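Local atomic coordinates of F5/8 type C domain protein (Bacteroides ovatus, PDB entry 4ZRX), a protein that probably hydrolyses alpha-L-fucosyl linkages of glycans, using a TIM-barrel catalytic domain followed by beta-rich domains that include one of the F5/8 type C family. Residues E43-L48 and N322-L327; F50-F55 and D100-W105; P72-A77 and D332-I337; V289-G294 and N328-R333. One frame throughout, in Å; residues are numbered along the deposited sequence.

Contact 1: residues E43-L48 and N322-L327; sequences ELTAFL and NSVLLL. With EDO (1,2-ethanediol), chain F.
L325 is clasped by E43 and T45 in a parallel ladder: L325 N donates to E43 O (2.8 Å), and L325 O receives T45 N (2.8 Å). The pattern repeats two residues on, where L327 N gives to T45 O at 2.9 Å and L327 O takes F47 N at 2.8 Å, although this last donor stands above the carbonyl plane. Leucines suit these buried positions, where the ladder satisfies the backbone. Less certain is T45 OG1, which a chi1 of 56° brings to 3.4 Å from L325 O; the bond is weak and its proton has another possible acceptor. The carboxylate of E43 turns elsewhere: OE2 is held by Y425 and K426, while OE1 accepts from O1 of 1,2-ethanediol, probably from the crystallisation liquor, at 2.7 Å. L326 crosses F47, its CD2 over a ring face (4.0 Å to the ring centroid) and its CG 3.6 Å from F47 CD2. An alanine at F47 would keep the backbone bond but would probably open a gap beside L326. This parallel pairing of first and last strands closes the barrel, as in TIM barrels; strand 91-97 pairs with A46 and L48, and strand 279-290 lies beyond L326. A46 and L48 pack on helix 77-86, while T45 and F47 touch M91 and L93.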
loop_
_atom_site.group_PDB
_atom_site.type_symbol
_atom_site.label_atom_id
_atom_site.label_comp_id
_atom_site.label_asym_id
_atom_site.label_seq_id
_atom_site.Cartn_x
_atom_site.Cartn_y
_atom_site.Cartn_z
ATOM N N GLU A 43 4.230 -6.659 -11.107
ATOM C CA GLU A 43 4.742 -5.826 -10.030
ATOM C C GLU A 43 3.803 -4.742 -9.565
ATOM O O GLU A 43 3.690 -4.548 -8.351
ATOM C CB GLU A 43 6.107 -5.162 -10.331
ATOM C CG GLU A 43 7.210 -6.140 -10.641
ATOM C CD GLU A 43 8.595 -5.508 -10.809
ATOM O OE1 GLU A 43 8.709 -4.241 -10.812
ATOM O OE2 GLU A 43 9.543 -6.302 -11.060
ATOM N N LEU A 44 3.208 -4.004 -10.502
ATOM C CA LEU A 44 2.492 -2.753 -10.199
ATOM C C LEU A 44 1.203 -2.736 -10.947
ATOM O O LEU A 44 1.212 -2.645 -12.175
ATOM C CB LEU A 44 3.342 -1.524 -10.565
ATOM C CG LEU A 44 2.745 -0.178 -10.257
ATOM C CD1 LEU A 44 2.633 -0.030 -8.762
ATOM C CD2 LEU A 44 3.611 0.897 -10.902
ATOM N N THR A 45 0.108 -2.769 -10.218
ATOM C CA THR A 45 -1.190 -2.846 -10.836
ATOM C C THR A 45 -2.121 -1.799 -10.229
ATOM O O THR A 45 -1.846 -1.270 -9.168
ATOM C CB THR A 45 -1.796 -4.211 -10.651
ATOM O OG1 THR A 45 -1.879 -4.565 -9.266
ATOM C CG2 THR A 45 -0.945 -5.273 -11.326
ATOM N N ALA A 46 -3.222 -1.532 -10.892
ATOM C CA ALA A 46 -4.147 -0.490 -10.446
ATOM C C ALA A 46 -5.515 -1.032 -10.104
ATOM O O ALA A 46 -6.119 -1.775 -10.885
ATOM C CB ALA A 46 -4.267 0.561 -11.517
ATOM N N PHE A 47 -6.016 -0.624 -8.954
ATOM C CA PHE A 47 -7.388 -0.914 -8.505
ATOM C C PHE A 47 -8.225 0.293 -8.935
ATOM O O PHE A 47 -7.772 1.451 -8.818
ATOM C CB PHE A 47 -7.423 -1.014 -6.983
ATOM C CG PHE A 47 -8.068 -2.240 -6.381
ATOM C CD1 PHE A 47 -9.162 -2.868 -6.922
ATOM C CD2 PHE A 47 -7.635 -2.644 -5.112
ATOM C CE1 PHE A 47 -9.741 -3.975 -6.242
ATOM C CE2 PHE A 47 -8.191 -3.714 -4.449
ATOM C CZ PHE A 47 -9.262 -4.380 -5.023
ATOM N N LEU A 48 -9.451 0.030 -9.419
ATOM C CA LEU A 48 -10.442 1.023 -9.681
ATOM C C LEU A 48 -11.712 0.741 -8.880
ATOM O O LEU A 48 -12.570 -0.072 -9.292
ATOM C CB LEU A 48 -10.759 1.050 -11.172
ATOM C CG LEU A 48 -9.612 1.388 -12.118
ATOM C CD1 LEU A 48 -9.946 0.981 -13.570
ATOM C CD2 LEU A 48 -9.302 2.884 -12.049
ATOM N N ASN A 322 9.084 -8.039 -2.044
ATOM C CA ASN A 322 8.638 -9.308 -2.599
ATOM C C ASN A 322 7.099 -9.438 -2.613
ATOM O O ASN A 322 6.586 -10.543 -2.390
ATOM C CB ASN A 322 9.322 -10.453 -1.853
ATOM C CG ASN A 322 9.158 -11.815 -2.526
ATOM O OD1 ASN A 322 9.025 -11.937 -3.743
ATOM N ND2 ASN A 322 9.142 -12.846 -1.706
ATOM N N SER A 323 6.419 -8.327 -2.828
ATOM C CA SER A 323 4.962 -8.297 -3.047
ATOM C C SER A 323 4.695 -7.601 -4.381
ATOM O O SER A 323 5.461 -6.781 -4.860
ATOM C CB SER A 323 4.196 -7.566 -1.952
ATOM O OG SER A 323 4.130 -8.362 -0.743
ATOM N N VAL A 324 3.527 -7.873 -4.917
ATOM C CA VAL A 324 2.957 -7.010 -5.970
ATOM C C VAL A 324 2.255 -5.839 -5.304
ATOM O O VAL A 324 1.591 -6.026 -4.254
ATOM C CB VAL A 324 1.936 -7.833 -6.833
ATOM C CG1 VAL A 324 1.046 -6.951 -7.690
ATOM C CG2 VAL A 324 2.690 -8.823 -7.754
ATOM N N LEU A 325 2.351 -4.639 -5.885
ATOM C CA LEU A 325 1.637 -3.496 -5.375
ATOM C C LEU A 325 0.377 -3.233 -6.242
ATOM O O LEU A 325 0.513 -2.936 -7.434
ATOM C CB LEU A 325 2.505 -2.267 -5.354
ATOM C CG LEU A 325 1.865 -0.960 -4.999
ATOM C CD1 LEU A 325 1.206 -1.022 -3.623
ATOM C CD2 LEU A 325 2.842 0.193 -5.088
ATOM N N LEU A 326 -0.776 -3.282 -5.577
ATOM C CA LEU A 326 -2.054 -3.009 -6.205
ATOM C C LEU A 326 -2.572 -1.708 -5.605
ATOM O O LEU A 326 -3.040 -1.681 -4.435
ATOM C CB LEU A 326 -3.027 -4.145 -5.928
ATOM C CG LEU A 326 -4.495 -3.958 -6.261
ATOM C CD1 LEU A 326 -4.616 -3.646 -7.756
ATOM C CD2 LEU A 326 -5.215 -5.280 -5.875
ATOM N N LEU A 327 -2.397 -0.635 -6.346
ATOM C CA LEU A 327 -2.695 0.745 -5.875
ATOM C C LEU A 327 -4.032 1.180 -6.434
ATOM O O LEU A 327 -4.240 1.172 -7.645
ATOM C CB LEU A 327 -1.626 1.682 -6.311
ATOM C CG LEU A 327 -1.785 3.147 -5.901
ATOM C CD1 LEU A 327 -1.722 3.288 -4.422
ATOM C CD2 LEU A 327 -0.707 4.065 -6.554
HETATM C C1 EDO F . 11.330 -2.118 -11.428
HETATM O O1 EDO F . 10.799 -3.271 -12.123
HETATM C C2 EDO F . 11.806 -2.380 -9.982
HETATM O O2 EDO F . 13.129 -2.939 -10.023
#

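Contact 2: residues F50-F55 and D100-W105; sequences FGINTF and DGFCLW
I52 lies across F102 at about a right angle, and its branches divide the work of a contact that joins the start of helix 52-56, just after barrel strand 44-48, to the loop following strand 91-97. Its CB rests 4.0 Å from F102 CG. From there CG2 reaches D100, its methyl 3.4 Å from D100 OD1, and also touches the CB of F102. The other branch sets out anti to the backbone N (chi1 -159°) and carries CD1 over the face of the F102 ring, 4.2 Å from the centroid and 15° off the normal, an aliphatic CH-pi contact well suited to a branched, greasy residue. L104 extends the apolar side: its CD1 lies 4.2 Å from F50 CD2, and CD2 packs on the CA of G51. The polar side belongs to D100. Its OD1 accepts F102 N at 3.0 Å from above the carboxylate plane, forming an Asx turn that shapes the loop. Its OD2 accepts a hydrogen bond from each of two waters; the first, 2.7 Å from D100 OD2, accepts from N53 ND2, and the second, 2.9 Å from D100 OD2, accepts from the backbone N of N53. Without the carboxylate, as with an alanine here, both waters would probably lose an acceptor and F102 N its turn partner. The chemistry is therefore mixed: I52, F102 and L104 fit by shape, whereas D100 is a buried carboxylate bridged to N53 by two waters, beside that apolar patch.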
loop_
_atom_site.group_PDB
_atom_site.type_symbol
_atom_site.label_atom_id
_atom_site.label_comp_id
_atom_site.label_asym_id
_atom_site.label_seq_id
_atom_site.Cartn_x
_atom_site.Cartn_y
_atom_site.Cartn_z
ATOM N N PHE A 50 -15.112 1.923 -8.120
ATOM C CA PHE A 50 -16.086 2.746 -8.791
ATOM C C PHE A 50 -17.420 2.034 -8.721
ATOM O O PHE A 50 -17.523 0.814 -8.855
ATOM C CB PHE A 50 -15.665 2.965 -10.235
ATOM C CG PHE A 50 -16.537 3.948 -10.960
ATOM C CD1 PHE A 50 -16.601 5.280 -10.559
ATOM C CD2 PHE A 50 -17.252 3.538 -12.069
ATOM C CE1 PHE A 50 -17.377 6.187 -11.256
ATOM C CE2 PHE A 50 -18.078 4.435 -12.724
ATOM C CZ PHE A 50 -18.121 5.769 -12.351
ATOM N N GLY A 51 -18.470 2.768 -8.416
ATOM C CA GLY A 51 -19.809 2.195 -8.332
ATOM C C GLY A 51 -20.810 3.148 -7.748
ATOM O O GLY A 51 -20.630 4.383 -7.779
ATOM N N ILE A 52 -21.880 2.580 -7.201
ATOM C CA ILE A 52 -22.887 3.434 -6.603
ATOM C C ILE A 52 -22.321 4.176 -5.366
ATOM O O ILE A 52 -22.721 5.309 -5.101
ATOM C CB ILE A 52 -24.137 2.602 -6.316
ATOM C CG1 ILE A 52 -25.370 3.513 -6.191
ATOM C CG2 ILE A 52 -23.896 1.728 -5.143
ATOM C CD1 ILE A 52 -26.552 2.951 -6.880
ATOM N N ASN A 53 -21.345 3.585 -4.682
ATOM C CA ASN A 53 -20.727 4.236 -3.523
ATOM C C ASN A 53 -20.062 5.548 -3.899
ATOM O O ASN A 53 -19.954 6.473 -3.067
ATOM C CB ASN A 53 -19.677 3.365 -2.869
ATOM C CG ASN A 53 -20.217 2.171 -2.169
ATOM O OD1 ASN A 53 -21.417 1.920 -2.085
ATOM N ND2 ASN A 53 -19.306 1.397 -1.655
ATOM N N THR A 54 -19.588 5.654 -5.149
ATOM C CA THR A 54 -18.998 6.887 -5.613
ATOM C C THR A 54 -20.007 8.042 -5.516
ATOM O O THR A 54 -19.619 9.198 -5.284
ATOM C CB THR A 54 -18.561 6.738 -7.086
ATOM O OG1 THR A 54 -17.733 5.583 -7.228
ATOM C CG2 THR A 54 -17.846 7.977 -7.603
ATOM N N PHE A 55 -21.290 7.718 -5.709
ATOM C CA PHE A 55 -22.375 8.706 -5.755
ATOM C C PHE A 55 -23.064 8.931 -4.424
ATOM O O PHE A 55 -23.745 9.958 -4.251
ATOM C CB PHE A 55 -23.367 8.359 -6.867
ATOM C CG PHE A 55 -22.710 8.408 -8.204
ATOM C CD1 PHE A 55 -22.631 9.585 -8.917
ATOM C CD2 PHE A 55 -22.044 7.287 -8.677
ATOM C CE1 PHE A 55 -21.942 9.644 -10.141
ATOM C CE2 PHE A 55 -21.327 7.347 -9.862
ATOM C CZ PHE A 55 -21.268 8.532 -10.587
ATOM N N ASP A 100 -22.193 -3.842 -1.755
ATOM C CA ASP A 100 -23.560 -3.316 -1.973
ATOM C C ASP A 100 -24.338 -4.054 -3.045
ATOM O O ASP A 100 -25.571 -3.988 -3.079
ATOM C CB ASP A 100 -23.472 -1.829 -2.302
ATOM C CG ASP A 100 -22.670 -1.561 -3.513
ATOM O OD1 ASP A 100 -23.305 -1.617 -4.574
ATOM O OD2 ASP A 100 -21.443 -1.333 -3.410
ATOM N N GLY A 101 -23.655 -4.763 -3.939
ATOM C CA GLY A 101 -24.331 -5.623 -4.892
ATOM C C GLY A 101 -24.737 -4.992 -6.198
ATOM O O GLY A 101 -25.296 -5.684 -7.079
ATOM N N PHE A 102 -24.449 -3.693 -6.335
ATOM C CA PHE A 102 -24.724 -2.962 -7.558
ATOM C C PHE A 102 -23.760 -3.319 -8.700
ATOM O O PHE A 102 -22.573 -3.139 -8.571
ATOM C CB PHE A 102 -24.703 -1.454 -7.299
ATOM C CG PHE A 102 -25.047 -0.656 -8.520
ATOM C CD1 PHE A 102 -26.387 -0.508 -8.926
ATOM C CD2 PHE A 102 -24.063 -0.044 -9.259
ATOM C CE1 PHE A 102 -26.689 0.241 -10.068
ATOM C CE2 PHE A 102 -24.388 0.672 -10.389
ATOM C CZ PHE A 102 -25.683 0.816 -10.775
ATOM N N CYS A 103 -24.280 -3.883 -9.780
ATOM C CA CYS A 103 -23.435 -4.361 -10.881
ATOM C C CYS A 103 -23.185 -3.259 -11.887
ATOM O O CYS A 103 -24.129 -2.630 -12.391
ATOM C CB CYS A 103 -24.075 -5.547 -11.558
ATOM S SG CYS A 103 -24.227 -6.908 -10.426
ATOM N N LEU A 104 -21.900 -3.100 -12.273
ATOM C CA LEU A 104 -21.485 -2.137 -13.291
ATOM C C LEU A 104 -21.659 -2.541 -14.761
ATOM O O LEU A 104 -21.298 -1.799 -15.636
ATOM C CB LEU A 104 -19.995 -1.774 -13.050
ATOM C CG LEU A 104 -19.670 -1.003 -11.783
ATOM C CD1 LEU A 104 -18.251 -0.557 -11.826
ATOM C CD2 LEU A 104 -20.538 0.178 -11.639
ATOM N N TRP A 105 -22.241 -3.705 -14.998
ATOM C CA TRP A 105 -22.555 -4.194 -16.306
ATOM C C TRP A 105 -24.023 -4.703 -16.229
ATOM O O TRP A 105 -24.529 -5.084 -15.137
ATOM C CB TRP A 105 -21.623 -5.321 -16.714
ATOM C CG TRP A 105 -21.901 -6.653 -16.065
ATOM C CD1 TRP A 105 -22.360 -7.752 -16.691
ATOM C CD2 TRP A 105 -21.608 -7.072 -14.705
ATOM N NE1 TRP A 105 -22.483 -8.784 -15.819
ATOM C CE2 TRP A 105 -22.020 -8.408 -14.593
ATOM C CE3 TRP A 105 -21.077 -6.444 -13.571
ATOM C CZ2 TRP A 105 -21.926 -9.139 -13.404
ATOM C CZ3 TRP A 105 -21.039 -7.147 -12.355
ATOM C CH2 TRP A 105 -21.442 -8.488 -12.293
HETATM O O HOH W 1 -20.151 -1.463 -1.039
HETATM O O HOH W 2 -20.443 0.769 -5.068
#

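Contact 3: residues P72-A77 and D332-I337; sequences PSELDA and DRRGLI
R333 O is approached by three groups: S73 N donates to it in the carbonyl plane, on a lone pair, at 3.1 Å; P72 CA offers a CH contact at 3.3 Å to the same R333 O; and a water adds a weak bond while also bonding S73 OG. The next carbonyl, R334 O, accepts E74 N at 2.9 Å, and G335 O accepts D76 N at 3.2 Å, so three consecutive acceptors stitch the loops together. G335 ends a type I turn begun at D332; with positive phi (73°), and with L75 CA just where a side chain would go, glycine is the fitting choice. R334 is steered by D332, whose OD2 receives NE and, at 2.8 Å, NH2 of R334, side-on. L336 CD1 lies over one face of that guanidinium, toward its rim. E74 runs alongside R334, its carboxylate reaching R334 NH1 through a second water rather than directly. Around the contact, D76 is the N-cap of helix 77-86, whose W80 NE1 also bonds G335 O; R333 reaches T54 of helix 52-56, and R334 forms a salt bridge with E339, which opens helix 339-356.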
loop_
_atom_site.group_PDB
_atom_site.type_symbol
_atom_site.label_atom_id
_atom_site.label_comp_id
_atom_site.label_asym_id
_atom_site.label_seq_id
_atom_site.Cartn_x
_atom_site.Cartn_y
_atom_site.Cartn_z
ATOM N N PRO A 72 -22.763 8.889 -13.646
ATOM C CA PRO A 72 -21.573 9.660 -14.004
ATOM C C PRO A 72 -21.771 10.662 -15.092
ATOM O O PRO A 72 -22.436 10.342 -16.098
ATOM C CB PRO A 72 -20.586 8.604 -14.481
ATOM C CG PRO A 72 -21.275 7.383 -14.489
ATOM C CD PRO A 72 -22.596 7.454 -13.888
ATOM N N SER A 73 -21.279 11.891 -14.896
ATOM C CA SER A 73 -21.636 12.950 -15.836
ATOM C C SER A 73 -20.900 12.920 -17.155
ATOM O O SER A 73 -21.433 13.438 -18.136
ATOM C CB SER A 73 -21.505 14.313 -15.179
ATOM O OG SER A 73 -20.204 14.525 -14.666
ATOM N N GLU A 74 -19.669 12.381 -17.206
ATOM C CA GLU A 74 -18.912 12.362 -18.450
ATOM C C GLU A 74 -17.885 11.234 -18.451
ATOM O O GLU A 74 -16.694 11.448 -18.700
ATOM C CB GLU A 74 -18.225 13.683 -18.710
ATOM C CG GLU A 74 -17.413 14.206 -17.551
ATOM C CD GLU A 74 -16.666 15.500 -17.860
ATOM O OE1 GLU A 74 -15.845 15.525 -18.806
ATOM O OE2 GLU A 74 -16.883 16.480 -17.129
ATOM N N LEU A 75 -18.376 10.035 -18.225
ATOM C CA LEU A 75 -17.483 8.919 -17.960
ATOM C C LEU A 75 -16.575 8.708 -19.172
ATOM O O LEU A 75 -17.047 8.721 -20.338
ATOM C CB LEU A 75 -18.255 7.669 -17.660
ATOM C CG LEU A 75 -17.418 6.451 -17.267
ATOM C CD1 LEU A 75 -18.079 5.647 -16.128
ATOM C CD2 LEU A 75 -17.118 5.552 -18.434
ATOM N N ASP A 76 -15.284 8.484 -18.912
ATOM C CA ASP A 76 -14.322 8.239 -19.960
ATOM C C ASP A 76 -13.287 7.238 -19.463
ATOM O O ASP A 76 -12.276 7.623 -18.820
ATOM C CB ASP A 76 -13.731 9.554 -20.372
ATOM C CG ASP A 76 -12.762 9.433 -21.542
ATOM O OD1 ASP A 76 -12.488 8.323 -22.033
ATOM O OD2 ASP A 76 -12.244 10.501 -21.906
ATOM N N ALA A 77 -13.530 5.959 -19.752
ATOM C CA ALA A 77 -12.612 4.914 -19.379
ATOM C C ALA A 77 -11.280 4.920 -20.129
ATOM O O ALA A 77 -10.265 4.417 -19.579
ATOM C CB ALA A 77 -13.238 3.565 -19.486
ATOM N N ASP A 332 -14.105 9.528 -10.110
ATOM C CA ASP A 332 -15.030 10.391 -9.414
ATOM C C ASP A 332 -16.467 10.392 -10.001
ATOM O O ASP A 332 -16.820 9.493 -10.799
ATOM C CB ASP A 332 -14.404 11.794 -9.382
ATOM C CG ASP A 332 -14.393 12.494 -10.699
ATOM O OD1 ASP A 332 -14.950 12.013 -11.702
ATOM O OD2 ASP A 332 -13.809 13.620 -10.693
ATOM N N ARG A 333 -17.296 11.365 -9.573
ATOM C CA ARG A 333 -18.700 11.397 -10.034
ATOM C C ARG A 333 -18.855 11.873 -11.478
ATOM O O ARG A 333 -19.936 11.733 -12.071
ATOM C CB ARG A 333 -19.563 12.222 -9.103
ATOM C CG ARG A 333 -19.654 11.637 -7.735
ATOM C CD ARG A 333 -20.619 12.410 -6.849
ATOM N NE ARG A 333 -20.540 11.918 -5.472
ATOM C CZ ARG A 333 -21.178 12.438 -4.437
ATOM N NH1 ARG A 333 -22.009 13.469 -4.622
ATOM N NH2 ARG A 333 -20.982 11.917 -3.220
ATOM N N ARG A 334 -17.783 12.412 -12.070
ATOM C CA ARG A 334 -17.743 12.627 -13.528
ATOM C C ARG A 334 -17.475 11.329 -14.265
ATOM O O ARG A 334 -17.668 11.231 -15.472
ATOM C CB ARG A 334 -16.658 13.637 -13.890
ATOM C CG ARG A 334 -16.876 14.961 -13.239
ATOM C CD ARG A 334 -15.705 15.882 -13.528
ATOM N NE ARG A 334 -14.513 15.460 -12.800
ATOM C CZ ARG A 334 -13.289 15.972 -12.932
ATOM N NH1 ARG A 334 -13.043 17.006 -13.706
ATOM N NH2 ARG A 334 -12.308 15.464 -12.225
ATOM N N GLY A 335 -17.028 10.300 -13.538
ATOM C CA GLY A 335 -16.438 9.131 -14.193
ATOM C C GLY A 335 -15.043 9.347 -14.773
ATOM O O GLY A 335 -14.694 8.775 -15.806
ATOM N N LEU A 336 -14.233 10.122 -14.067
ATOM C CA LEU A 336 -12.870 10.469 -14.471
ATOM C C LEU A 336 -11.940 10.277 -13.278
ATOM O O LEU A 336 -12.344 10.423 -12.121
ATOM C CB LEU A 336 -12.826 11.955 -14.847
ATOM C CG LEU A 336 -13.618 12.376 -16.089
ATOM C CD1 LEU A 336 -13.530 13.920 -16.226
ATOM C CD2 LEU A 336 -13.074 11.702 -17.270
ATOM N N ILE A 337 -10.685 9.947 -13.563
ATOM C CA ILE A 337 -9.638 10.067 -12.525
ATOM C C ILE A 337 -9.418 11.546 -12.301
ATOM O O ILE A 337 -9.294 12.307 -13.251
ATOM C CB ILE A 337 -8.341 9.347 -12.932
ATOM C CG1 ILE A 337 -8.621 7.837 -13.034
ATOM C CG2 ILE A 337 -7.269 9.582 -11.858
ATOM C CD1 ILE A 337 -7.362 6.989 -13.527
HETATM O O HOH W 3 -20.583 14.985 -11.913
HETATM O O HOH W 4 -14.627 17.985 -16.152
#

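Contact 4: residues V289-G294 and N328-R333; sequences VSIRPG and NIPPDR
A parallel ladder of the TIM barrel runs out at S290 and N328, where strands 279-290 and 324-328 pass into their loops. N328 uses both sides of its backbone here: its N donates to V289 O at 2.8 Å, and its O accepts I291 N at 2.9 Å, both donors lying in the carbonyl plane. Its side chain, with CG anti to the backbone N (chi1 172°), swings ND2 to S290 OG, 3.0 Å away in the amide plane. That hydroxyl is fully used, for S290 OG also donates a hydrogen bond to G294 O, 2.7 Å away, and accepts R292 N at 3.2 Å, closing an ST turn. Serine suits a spot that needs a small donor and acceptor in one atom. The amide of N328 is likewise shared, OD1 bonding H49 and ND2 also W295 O. Past the ladder the contact becomes apolar: I291 CG2 meets I329 CG1 at 4.2 Å, and R292 CD packs 3.6 Å from P330 CG, leaving the guanidinium to pair with D341 and D302. Helix 339-356 covers I291 and I329 through D341 and L345, helix 77-86 reaches I329 and P331, and strand 44-48 borders N328 through F47.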
loop_
_atom_site.group_PDB
_atom_site.type_symbol
_atom_site.label_atom_id
_atom_site.label_comp_id
_atom_site.label_asym_id
_atom_site.label_seq_id
_atom_site.Cartn_x
_atom_site.Cartn_y
_atom_site.Cartn_z
ATOM N N VAL A 289 -3.555 -0.974 -1.545
ATOM C CA VAL A 289 -3.638 0.269 -0.809
ATOM C C VAL A 289 -4.246 1.299 -1.677
ATOM O O VAL A 289 -4.089 1.241 -2.907
ATOM C CB VAL A 289 -2.226 0.674 -0.266
ATOM C CG1 VAL A 289 -1.249 0.892 -1.399
ATOM C CG2 VAL A 289 -2.278 1.871 0.635
ATOM N N SER A 290 -4.904 2.274 -1.077
ATOM C CA SER A 290 -5.452 3.359 -1.874
ATOM C C SER A 290 -4.563 4.596 -1.927
ATOM O O SER A 290 -3.807 4.871 -1.019
ATOM C CB SER A 290 -6.850 3.722 -1.331
ATOM O OG SER A 290 -7.487 4.723 -2.107
ATOM N N ILE A 291 -4.616 5.285 -3.039
ATOM C CA ILE A 291 -3.974 6.615 -3.182
ATOM C C ILE A 291 -4.564 7.683 -2.289
ATOM O O ILE A 291 -3.913 8.748 -2.064
ATOM C CB ILE A 291 -3.901 7.061 -4.652
ATOM C CG1 ILE A 291 -2.681 7.945 -4.859
ATOM C CG2 ILE A 291 -5.224 7.709 -5.093
ATOM C CD1 ILE A 291 -2.473 8.390 -6.349
ATOM N N ARG A 292 -5.776 7.422 -1.798
ATOM C CA ARG A 292 -6.504 8.323 -0.900
ATOM C C ARG A 292 -6.788 7.597 0.398
ATOM O O ARG A 292 -6.564 6.393 0.489
ATOM C CB ARG A 292 -7.834 8.732 -1.551
ATOM C CG ARG A 292 -7.682 9.721 -2.709
ATOM C CD ARG A 292 -8.690 9.550 -3.834
ATOM N NE ARG A 292 -8.624 10.715 -4.707
ATOM C CZ ARG A 292 -9.308 11.846 -4.529
ATOM N NH1 ARG A 292 -10.252 11.987 -3.597
ATOM N NH2 ARG A 292 -9.100 12.828 -5.378
ATOM N N PRO A 293 -7.351 8.279 1.395
ATOM C CA PRO A 293 -7.666 7.536 2.635
ATOM C C PRO A 293 -8.726 6.439 2.427
ATOM O O PRO A 293 -8.570 5.339 2.955
ATOM C CB PRO A 293 -8.182 8.623 3.563
ATOM C CG PRO A 293 -7.449 9.819 3.139
ATOM C CD PRO A 293 -7.391 9.731 1.629
ATOM N N GLY A 294 -9.763 6.740 1.655
ATOM C CA GLY A 294 -10.803 5.786 1.325
ATOM C C GLY A 294 -10.527 5.101 -0.038
ATOM O O GLY A 294 -9.665 5.531 -0.788
ATOM N N ASN A 328 -4.932 1.609 -5.556
ATOM C CA ASN A 328 -6.256 2.031 -5.976
ATOM C C ASN A 328 -6.322 3.499 -6.284
ATOM O O ASN A 328 -5.876 4.306 -5.470
ATOM C CB ASN A 328 -7.256 1.753 -4.850
ATOM C CG ASN A 328 -8.624 2.329 -5.135
ATOM O OD1 ASN A 328 -9.397 1.819 -5.991
ATOM N ND2 ASN A 328 -8.973 3.425 -4.403
ATOM N N ILE A 329 -6.955 3.806 -7.401
ATOM C CA ILE A 329 -7.204 5.203 -7.792
ATOM C C ILE A 329 -8.681 5.258 -8.183
ATOM O O ILE A 329 -9.094 4.620 -9.181
ATOM C CB ILE A 329 -6.314 5.658 -9.004
ATOM C CG1 ILE A 329 -4.817 5.527 -8.634
ATOM C CG2 ILE A 329 -6.662 7.091 -9.368
ATOM C CD1 ILE A 329 -4.233 4.292 -9.087
ATOM N N PRO A 330 -9.474 5.989 -7.414
ATOM C CA PRO A 330 -10.932 5.892 -7.643
ATOM C C PRO A 330 -11.466 6.935 -8.598
ATOM O O PRO A 330 -11.337 8.114 -8.297
ATOM C CB PRO A 330 -11.506 6.159 -6.284
ATOM C CG PRO A 330 -10.484 7.041 -5.605
ATOM C CD PRO A 330 -9.153 6.705 -6.173
ATOM N N PRO A 331 -12.143 6.542 -9.675
ATOM C CA PRO A 331 -12.799 7.537 -10.520
ATOM C C PRO A 331 -13.897 8.267 -9.757
ATOM O O PRO A 331 -14.543 7.708 -8.872
ATOM C CB PRO A 331 -13.353 6.717 -11.674
ATOM C CG PRO A 331 -12.476 5.500 -11.729
ATOM C CD PRO A 331 -12.212 5.184 -10.256
ATOM N N ASP A 332 -14.105 9.528 -10.110
ATOM C CA ASP A 332 -15.030 10.391 -9.414
ATOM C C ASP A 332 -16.467 10.392 -10.001
ATOM O O ASP A 332 -16.820 9.493 -10.799
ATOM C CB ASP A 332 -14.404 11.794 -9.382
ATOM C CG ASP A 332 -14.393 12.494 -10.699
ATOM O OD1 ASP A 332 -14.950 12.013 -11.702
ATOM O OD2 ASP A 332 -13.809 13.620 -10.693
ATOM N N ARG A 333 -17.296 11.365 -9.573
ATOM C CA ARG A 333 -18.700 11.397 -10.034
ATOM C C ARG A 333 -18.855 11.873 -11.478
ATOM O O ARG A 333 -19.936 11.733 -12.071
ATOM C CB ARG A 333 -19.563 12.222 -9.103
ATOM C CG ARG A 333 -19.654 11.637 -7.735
ATOM C CD ARG A 333 -20.619 12.410 -6.849
ATOM N NE ARG A 333 -20.540 11.918 -5.472
ATOM C CZ ARG A 333 -21.178 12.438 -4.437
ATOM N NH1 ARG A 333 -22.009 13.469 -4.622
ATOM N NH2 ARG A 333 -20.982 11.917 -3.220
#

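All four contacts lie in the alpha-L-fucosidase domain, at or beyond the seam where the first and last barrel strands meet. Contact 1 joins strands 44-48 and 324-328; contact 4, its centre 13 Å away, continues the sheet to strand 279-290, with F47 O probably bonding I329 N between them. In contact 2, the start of helix 52-56 meets the loop after strand 91-97. Contacts 2 and 3 each lie about 22 Å (centres) from contact 1, and contact 3 shares D332 and R333 with contact 4. Along the chain, contact 2 falls between the segments of contact 1, whereas contacts 1 and 3 alternate. Contact 1 closes the barrel, and contact 3 ties together loops beyond those strands.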